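Side-chain contacts in DUF5012 domain-containing protein (PDB 5FQ8), which is of unknown function but, as an uncharacterised bacterial lipoprotein with an Ig-like domain, is probably tethered to a membrane at the cell surface: residues P36-E41 / E49-K54; S56-V59 / I64-L67; V68-N73 / A78-R83. All coordinates share one frame; numbering follows the deposited sequence.

Contact 1: residues P36-E41 / E49-K54; sequences PGYYAE and ESVQIK
A40 and V51 mark the closest approach of the two backbones, with their CA atoms 7.2 Å apart, a separation too wide for strand pairing, so that 36-41 and 49-54 meet through side chains. Four residues do the joining: Y38 and A40 on one side, V51 and I53 on the other. Y38 lays its aromatic ring across the gap, and its CD1/CE1 side lies beside V51: CE1 is 3.5 Å from V51 CB, and both ring carbons also lie near V51 CG2. The two side chains run past each other in opposite directions. The ring is set there by a first torsion that places CG between the backbone N and the carbonyl carbon (chi1 49°). Its far end reaches I53, whose CD1 is 4.0 Å from Y38 OH and only a little farther from Y38 CE2, so V51 meets one side of the ring and the delta methyl of I53 lies near the hydroxyl end. V51 works in two directions: with CG1 anti to the backbone N (chi1 176°), CG2 is turned both to the Y38 ring and to the methyl of A40, where A40 CB and V51 CG2 are 3.7 Å apart. Y39 points the other way, and its hydroxyl is hydrogen-bonded to E41 on the same strand, OH to OE2 2.8 Å; the phenol reaches OE2 from the anti side, 28° out of the carboxylate plane, while OE2 itself lies in the plane of the ring, at its edge. Around the apolar cluster, L17 touches both A40 and V51, while Y69 and F81 meet the Y38 ring. Side chains of strand 38-42 thus meet V51, just ahead of strand 52-54, and I53 within it, at the edge of the opposing sheet, an apolar interface between two sheets characteristic of the Ig-like beta sandwich.

Contact 2: residues S56-V59 / I64-L67; sequences SVDV and IYNL
The aromatic contact of V57 with Y65 is backbone against ring: V57 CA sits over one face of the phenol, 4.2 Å from its centroid and 26° off the normal, a CH-pi arrangement. Over that same face lies D58 N, 3.5 Å above the plane and close to the ring centre, while S56 O lies obliquely beside Y65 CD1. The loop 56-59 is therefore draped along the length of the ring, which Y65 swings across to it with CG anti to the carbonyl carbon (chi1 -64°). Such packing belongs to the Ig-like domain, where it fastens the connection between strands 52-54 and 63-72 onto the start of the second strand.

Apolar contacts centre on V57 CG2, which is 3.7 Å from L67 CD1 and 4.0 Å from Y65 CB, the V57 and L67 side chains meeting at about a right angle.

The polar contacts lead into the loop itself. Y65 OH is hydrogen-bonded to T61 O, and D58 OD2 to T61 OG1, so the two side chains share a partner residue; their ring and carboxylate planes stand 63° apart, with D58 CB near the phenol oxygen. A leucine in place of Y65 would probably leave T61 O without its phenol partner and the backbone at V57 and D58 without the flat surface it rests on.

Contact 3: residues V68-N73 / A78-R83; sequences VYAAYN and AKTFTR
Y69 and F81 face each other as an antiparallel hydrogen-bonded pair, and their rings lie on the same face of the sheet. Y69 N donates to F81 O at 3.0 Å, the N-H pointing almost straight at the oxygen (164°), and F81 N returns a bond to Y69 O. The ring planes are only 14° from parallel, but they are slid so far apart that overlap is slight; instead Y69 CB rests over the face of F81, 3.7 Å from its centroid. F81 brings its ring back over the neighbouring strand because CG stands between its backbone N and carbonyl carbon (chi1 68°).

Farther along the Y69 ring comes R83. Its CB lies 3.6 Å from Y69 CE1, and the chain runs out extended before bending at chi3, which returns NH1 to 2.8 Å from Y69 OH in a weak bond, with the hydroxyl near the guanidinium plane. The stronger polar partner of both groups is E35: OE1 is hydrogen-bonded to the phenol, and OE2 forms a salt bridge with R83 NH1. R83 NE adds a bond to D22 O, so the guanidinium is fixed from several directions.

Toward the hairpin turn, A71 and K79 exchange a second pair of backbone bonds, with A71 N 3.2 Å from K79 O. On the opposite face of the sheet, A78 CB packs 3.5 Å from Y72 CE1.

Strands 63-72 and 78-87 thus form a beta hairpin in the middle of a four-stranded sheet. V68 and A70 bond through their backbones to K54 and Q52 of strand 52-54, strand 24-27 runs parallel to strand 78-87 along the other flank, and A71 and F81 pack against V15 and L17 of strand 10-19 in the facing sheet.

Overall arrangement
Along the chain the three contacts come in series, neither nesting nor crossing. Contact 1 closes the excursion from strand 38-42 through the short strand 45-46 of the same sheet and across to strand 52-54 of the other, bridging the two layers of the Ig-like domain. Contact 2 then folds the connection after 52-54 back onto the beginning of strand 63-72, and contact 3 closes the hairpin to strand 78-87. Contacts 2 and 3 share strand 63-72, where L67 N probably bonds to R83 O. The centres of contacts 1 and 3 are about 8 Å apart, whereas contact 2 lies about 17 Å from either. Contact 1 thus joins the two sheets, while contacts 2 and 3 bind the connection after 52-54 and strand 78-87 to strand 63-72.

Contact 1: residues P36-E41 / E49-K54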
loop_
_atom_site.group_PDB
_atom_site.type_symbol
_atom_site.label_atom_id
_atom_site.label_comp_id
_atom_site.label_asym_id
_atom_site.label_seq_id
_atom_site.Cartn_x
_atom_site.Cartn_y
_atom_site.Cartn_z
ATOM N N PRO G 36 56.065 34.313 4.793
ATOM C CA PRO G 36 54.859 34.557 3.984
ATOM C C PRO G 36 53.587 34.726 4.791
ATOM O O PRO G 36 52.692 35.460 4.357
ATOM C CB PRO G 36 54.793 33.315 3.091
ATOM C CG PRO G 36 56.181 32.814 3.037
ATOM C CD PRO G 36 56.756 33.086 4.386
ATOM N N GLY G 37 53.462 34.066 5.933
ATOM C CA GLY G 37 52.338 34.250 6.827
ATOM C C GLY G 37 51.551 32.970 7.046
ATOM O O GLY G 37 51.711 31.970 6.351
ATOM N N TYR G 38 50.672 33.037 8.035
ATOM C CA TYR G 38 49.826 31.908 8.399
ATOM C C TYR G 38 48.720 32.416 9.309
ATOM O O TYR G 38 48.833 33.489 9.909
ATOM C CB TYR G 38 50.626 30.805 9.092
ATOM C CG TYR G 38 51.493 31.329 10.200
ATOM C CD1 TYR G 38 51.002 31.464 11.481
ATOM C CD2 TYR G 38 52.801 31.707 9.956
ATOM C CE1 TYR G 38 51.786 31.957 12.483
ATOM C CE2 TYR G 38 53.589 32.194 10.951
ATOM C CZ TYR G 38 53.080 32.318 12.213
ATOM O OH TYR G 38 53.878 32.809 13.211
ATOM N N TYR G 39 47.651 31.630 9.408
ATOM C CA TYR G 39 46.517 31.964 10.259
ATOM C C TYR G 39 46.099 30.749 11.069
ATOM O O TYR G 39 45.958 29.652 10.523
ATOM C CB TYR G 39 45.332 32.467 9.428
ATOM C CG TYR G 39 44.083 32.664 10.243
ATOM C CD1 TYR G 39 43.936 33.770 11.058
ATOM C CD2 TYR G 39 43.058 31.735 10.208
ATOM C CE1 TYR G 39 42.802 33.951 11.812
ATOM C CE2 TYR G 39 41.920 31.907 10.957
ATOM C CZ TYR G 39 41.797 33.016 11.757
ATOM O OH TYR G 39 40.660 33.191 12.506
ATOM N N ALA G 40 45.881 30.949 12.363
ATOM C CA ALA G 40 45.487 29.867 13.256
ATOM C C ALA G 40 44.274 30.289 14.066
ATOM O O ALA G 40 44.265 31.365 14.669
ATOM C CB ALA G 40 46.628 29.462 14.192
ATOM N N GLU G 41 43.268 29.428 14.098
ATOM C CA GLU G 41 42.008 29.710 14.757
ATOM C C GLU G 41 41.684 28.599 15.740
ATOM O O GLU G 41 42.016 27.432 15.512
ATOM C CB GLU G 41 40.879 29.832 13.734
ATOM C CG GLU G 41 39.655 30.588 14.192
ATOM C CD GLU G 41 38.580 30.593 13.136
ATOM O OE1 GLU G 41 37.991 29.522 12.883
ATOM O OE2 GLU G 41 38.341 31.663 12.542
ATOM N N GLU G 49 49.059 34.087 17.036
ATOM C CA GLU G 49 50.266 34.397 17.775
ATOM C C GLU G 49 50.810 33.197 18.539
ATOM O O GLU G 49 51.899 33.298 19.112
ATOM C CB GLU G 49 49.992 35.560 18.731
ATOM C CG GLU G 49 48.917 35.282 19.785
ATOM C CD GLU G 49 47.485 35.405 19.266
ATOM O OE1 GLU G 49 47.241 35.176 18.061
ATOM O OE2 GLU G 49 46.595 35.739 20.074
ATOM N N SER G 50 50.095 32.073 18.559
ATOM C CA SER G 50 50.509 30.913 19.333
ATOM C C SER G 50 51.259 29.884 18.515
ATOM O O SER G 50 51.741 28.901 19.078
ATOM C CB SER G 50 49.296 30.241 19.976
ATOM O OG SER G 50 48.749 31.060 20.990
ATOM N N VAL G 51 51.359 30.075 17.208
ATOM C CA VAL G 51 51.979 29.076 16.357
ATOM C C VAL G 51 53.454 28.995 16.697
ATOM O O VAL G 51 54.127 30.019 16.849
ATOM C CB VAL G 51 51.766 29.422 14.875
ATOM C CG1 VAL G 51 52.488 28.433 13.986
ATOM C CG2 VAL G 51 50.279 29.466 14.534
ATOM N N GLN G 52 53.954 27.783 16.844
ATOM C CA GLN G 52 55.374 27.555 17.022
ATOM C C GLN G 52 55.979 27.170 15.682
ATOM O O GLN G 52 55.313 26.566 14.837
ATOM C CB GLN G 52 55.628 26.459 18.064
ATOM C CG GLN G 52 55.026 26.747 19.442
ATOM C CD GLN G 52 55.004 25.533 20.371
ATOM O OE1 GLN G 52 55.622 24.504 20.091
ATOM N NE2 GLN G 52 54.285 25.656 21.487
ATOM N N ILE G 53 57.239 27.548 15.477
ATOM C CA ILE G 53 57.960 27.233 14.249
ATOM C C ILE G 53 59.293 26.602 14.601
ATOM O O ILE G 53 60.129 27.243 15.244
ATOM C CB ILE G 53 58.190 28.474 13.381
ATOM C CG1 ILE G 53 56.883 29.206 13.144
ATOM C CG2 ILE G 53 58.761 28.066 12.056
ATOM C CD1 ILE G 53 57.081 30.512 12.450
ATOM N N LYS G 54 59.505 25.367 14.155
ATOM C CA LYS G 54 60.770 24.670 14.360
ATOM C C LYS G 54 61.574 24.674 13.067
ATOM O O LYS G 54 61.056 24.321 12.004
ATOM C CB LYS G 54 60.536 23.238 14.851
ATOM C CG LYS G 54 60.075 23.158 16.316
ATOM C CD LYS G 54 59.561 21.768 16.708
ATOM C CE LYS G 54 59.131 21.713 18.180
ATOM N NZ LYS G 54 60.256 22.025 19.101
#

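Contact 2: residues S56-V59 / I64-L67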
loop_
_atom_site.group_PDB
_atom_site.type_symbol
_atom_site.label_atom_id
_atom_site.label_comp_id
_atom_site.label_asym_id
_atom_site.label_seq_id
_atom_site.Cartn_x
_atom_site.Cartn_y
_atom_site.Cartn_z
ATOM N N SER G 56 65.242 26.770 11.029
ATOM C CA SER G 56 65.780 28.086 10.702
ATOM C C SER G 56 66.323 28.076 9.287
ATOM O O SER G 56 66.752 27.040 8.777
ATOM C CB SER G 56 66.892 28.532 11.653
ATOM O OG SER G 56 67.575 29.656 11.123
ATOM N N VAL G 57 66.307 29.244 8.663
ATOM C CA VAL G 57 66.749 29.414 7.291
ATOM C C VAL G 57 68.023 30.234 7.327
ATOM O O VAL G 57 67.995 31.428 7.647
ATOM C CB VAL G 57 65.682 30.094 6.429
ATOM C CG1 VAL G 57 66.212 30.313 5.041
ATOM C CG2 VAL G 57 64.430 29.255 6.388
ATOM N N ASP G 58 69.142 29.598 6.999
ATOM C CA ASP G 58 70.431 30.279 6.930
ATOM C C ASP G 58 70.610 30.762 5.501
ATOM O O ASP G 58 71.052 30.014 4.633
ATOM C CB ASP G 58 71.556 29.348 7.358
ATOM C CG ASP G 58 72.871 30.055 7.484
ATOM O OD1 ASP G 58 72.897 31.296 7.367
ATOM O OD2 ASP G 58 73.879 29.361 7.723
ATOM N N VAL G 59 70.248 32.018 5.250
ATOM C CA VAL G 59 70.295 32.513 3.885
ATOM C C VAL G 59 71.721 32.644 3.380
ATOM O O VAL G 59 71.936 32.704 2.166
ATOM C CB VAL G 59 69.555 33.858 3.778
ATOM C CG1 VAL G 59 68.091 33.667 4.084
ATOM C CG2 VAL G 59 70.163 34.867 4.728
ATOM N N ILE G 64 69.186 23.110 1.957
ATOM C CA ILE G 64 67.753 22.914 2.136
ATOM C C ILE G 64 67.408 23.148 3.598
ATOM O O ILE G 64 68.003 22.532 4.492
ATOM C CB ILE G 64 67.314 21.510 1.701
ATOM C CG1 ILE G 64 67.797 21.211 0.288
ATOM C CG2 ILE G 64 65.811 21.396 1.769
ATOM C CD1 ILE G 64 67.379 19.846 -0.201
ATOM N N TYR G 65 66.431 24.018 3.837
ATOM C CA TYR G 65 65.989 24.362 5.178
ATOM C C TYR G 65 64.502 24.084 5.284
ATOM O O TYR G 65 63.716 24.595 4.481
ATOM C CB TYR G 65 66.295 25.824 5.491
ATOM C CG TYR G 65 67.763 26.122 5.509
ATOM C CD1 TYR G 65 68.530 25.862 6.634
ATOM C CD2 TYR G 65 68.393 26.639 4.392
ATOM C CE1 TYR G 65 69.877 26.124 6.652
ATOM C CE2 TYR G 65 69.744 26.905 4.400
ATOM C CZ TYR G 65 70.480 26.644 5.532
ATOM O OH TYR G 65 71.826 26.907 5.538
ATOM N N ASN G 66 64.124 23.269 6.267
ATOM C CA ASN G 66 62.730 22.933 6.530
ATOM C C ASN G 66 62.243 23.658 7.777
ATOM O O ASN G 66 62.904 23.619 8.819
ATOM C CB ASN G 66 62.555 21.428 6.716
ATOM C CG ASN G 66 62.772 20.660 5.445
ATOM O OD1 ASN G 66 61.830 20.382 4.713
ATOM N ND2 ASN G 66 64.019 20.308 5.172
ATOM N N LEU G 67 61.086 24.304 7.668
ATOM C CA LEU G 67 60.430 24.964 8.786
ATOM C C LEU G 67 59.116 24.258 9.056
ATOM O O LEU G 67 58.357 23.988 8.126
ATOM C CB LEU G 67 60.181 26.434 8.488
ATOM C CG LEU G 67 61.368 27.299 8.093
ATOM C CD1 LEU G 67 60.932 28.293 7.046
ATOM C CD2 LEU G 67 61.896 28.022 9.298
#

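Contact 3: residues V68-N73 / A78-R83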
loop_
_atom_site.group_PDB
_atom_site.type_symbol
_atom_site.label_atom_id
_atom_site.label_comp_id
_atom_site.label_asym_id
_atom_site.label_seq_id
_atom_site.Cartn_x
_atom_site.Cartn_y
_atom_site.Cartn_z
ATOM N N VAL G 68 58.856 23.948 10.320
ATOM C CA VAL G 68 57.635 23.259 10.720
ATOM C C VAL G 68 56.782 24.219 11.532
ATOM O O VAL G 68 57.228 24.746 12.555
ATOM C CB VAL G 68 57.940 21.978 11.506
ATOM C CG1 VAL G 68 56.661 21.391 12.059
ATOM C CG2 VAL G 68 58.601 20.985 10.601
ATOM N N TYR G 69 55.564 24.452 11.065
ATOM C CA TYR G 69 54.612 25.333 11.722
ATOM C C TYR G 69 53.585 24.493 12.461
ATOM O O TYR G 69 53.059 23.522 11.909
ATOM C CB TYR G 69 53.901 26.226 10.708
ATOM C CG TYR G 69 54.774 27.162 9.928
ATOM C CD1 TYR G 69 55.493 26.719 8.834
ATOM C CD2 TYR G 69 54.845 28.503 10.253
ATOM C CE1 TYR G 69 56.270 27.576 8.104
ATOM C CE2 TYR G 69 55.619 29.361 9.526
ATOM C CZ TYR G 69 56.329 28.890 8.457
ATOM O OH TYR G 69 57.103 29.753 7.738
ATOM N N ALA G 70 53.282 24.873 13.695
ATOM C CA ALA G 70 52.323 24.099 14.466
ATOM C C ALA G 70 51.607 24.984 15.473
ATOM O O ALA G 70 52.172 25.938 16.010
ATOM C CB ALA G 70 53.004 22.932 15.185
ATOM N N ALA G 71 50.360 24.646 15.726
ATOM C CA ALA G 71 49.565 25.290 16.752
ATOM C C ALA G 71 48.922 24.200 17.583
ATOM O O ALA G 71 48.611 23.123 17.075
ATOM C CB ALA G 71 48.500 26.199 16.157
ATOM N N TYR G 72 48.723 24.478 18.863
ATOM C CA TYR G 72 48.365 23.429 19.798
ATOM C C TYR G 72 47.046 23.714 20.498
ATOM O O TYR G 72 46.683 24.862 20.757
ATOM C CB TYR G 72 49.464 23.227 20.826
ATOM C CG TYR G 72 50.726 22.613 20.259
ATOM C CD1 TYR G 72 50.817 21.245 20.051
ATOM C CD2 TYR G 72 51.824 23.399 19.939
ATOM C CE1 TYR G 72 51.958 20.676 19.538
ATOM C CE2 TYR G 72 52.967 22.835 19.424
ATOM C CZ TYR G 72 53.028 21.473 19.224
ATOM O OH TYR G 72 54.162 20.894 18.713
ATOM N N ASN G 73 46.346 22.624 20.789
ATOM C CA ASN G 73 45.074 22.599 21.484
ATOM C C ASN G 73 45.286 22.824 22.975
ATOM O O ASN G 73 46.405 23.001 23.456
ATOM C CB ASN G 73 44.410 21.250 21.240
ATOM C CG ASN G 73 42.947 21.257 21.517
ATOM O OD1 ASN G 73 42.448 20.431 22.266
ATOM N ND2 ASN G 73 42.238 22.183 20.902
ATOM N N ALA G 78 47.455 18.901 18.057
ATOM C CA ALA G 78 48.145 19.816 17.166
ATOM C C ALA G 78 47.664 19.650 15.739
ATOM O O ALA G 78 47.242 18.568 15.332
ATOM C CB ALA G 78 49.649 19.593 17.201
ATOM N N LYS G 79 47.737 20.742 14.984
ATOM C CA LYS G 79 47.719 20.699 13.532
ATOM C C LYS G 79 48.981 21.384 13.033
ATOM O O LYS G 79 49.473 22.330 13.650
ATOM C CB LYS G 79 46.475 21.364 12.948
ATOM C CG LYS G 79 45.164 20.802 13.469
ATOM C CD LYS G 79 44.201 20.434 12.346
ATOM C CE LYS G 79 44.047 21.576 11.351
ATOM N NZ LYS G 79 43.150 21.244 10.212
ATOM N N THR G 80 49.515 20.892 11.923
ATOM C CA THR G 80 50.818 21.343 11.470
ATOM C C THR G 80 50.866 21.408 9.955
ATOM O O THR G 80 50.079 20.761 9.264
ATOM C CB THR G 80 51.917 20.416 11.968
ATOM O OG1 THR G 80 53.182 21.038 11.749
ATOM C CG2 THR G 80 51.870 19.105 11.212
ATOM N N PHE G 81 51.807 22.208 9.447
ATOM C CA PHE G 81 52.136 22.222 8.027
ATOM C C PHE G 81 53.616 22.540 7.871
ATOM O O PHE G 81 54.240 23.115 8.763
ATOM C CB PHE G 81 51.250 23.201 7.230
ATOM C CG PHE G 81 51.482 24.661 7.528
ATOM C CD1 PHE G 81 52.492 25.365 6.901
ATOM C CD2 PHE G 81 50.640 25.348 8.371
ATOM C CE1 PHE G 81 52.688 26.711 7.150
ATOM C CE2 PHE G 81 50.832 26.691 8.620
ATOM C CZ PHE G 81 51.860 27.372 8.007
ATOM N N THR G 82 54.182 22.141 6.734
ATOM C CA THR G 82 55.603 22.321 6.458
ATOM C C THR G 82 55.828 23.336 5.353
ATOM O O THR G 82 55.069 23.390 4.385
ATOM C CB THR G 82 56.273 21.018 6.035
ATOM O OG1 THR G 82 55.750 19.935 6.804
ATOM C CG2 THR G 82 57.766 21.117 6.265
ATOM N N ARG G 83 56.893 24.116 5.492
ATOM C CA ARG G 83 57.356 25.009 4.443
ATOM C C ARG G 83 58.847 24.786 4.254
ATOM O O ARG G 83 59.609 24.836 5.223
ATOM C CB ARG G 83 57.064 26.466 4.785
ATOM C CG ARG G 83 57.324 27.424 3.651
ATOM C CD ARG G 83 56.982 28.813 4.092
ATOM N NE ARG G 83 55.591 29.143 3.818
ATOM C CZ ARG G 83 54.857 29.938 4.586
ATOM N NH1 ARG G 83 55.377 30.456 5.684
ATOM N NH2 ARG G 83 53.609 30.207 4.265
#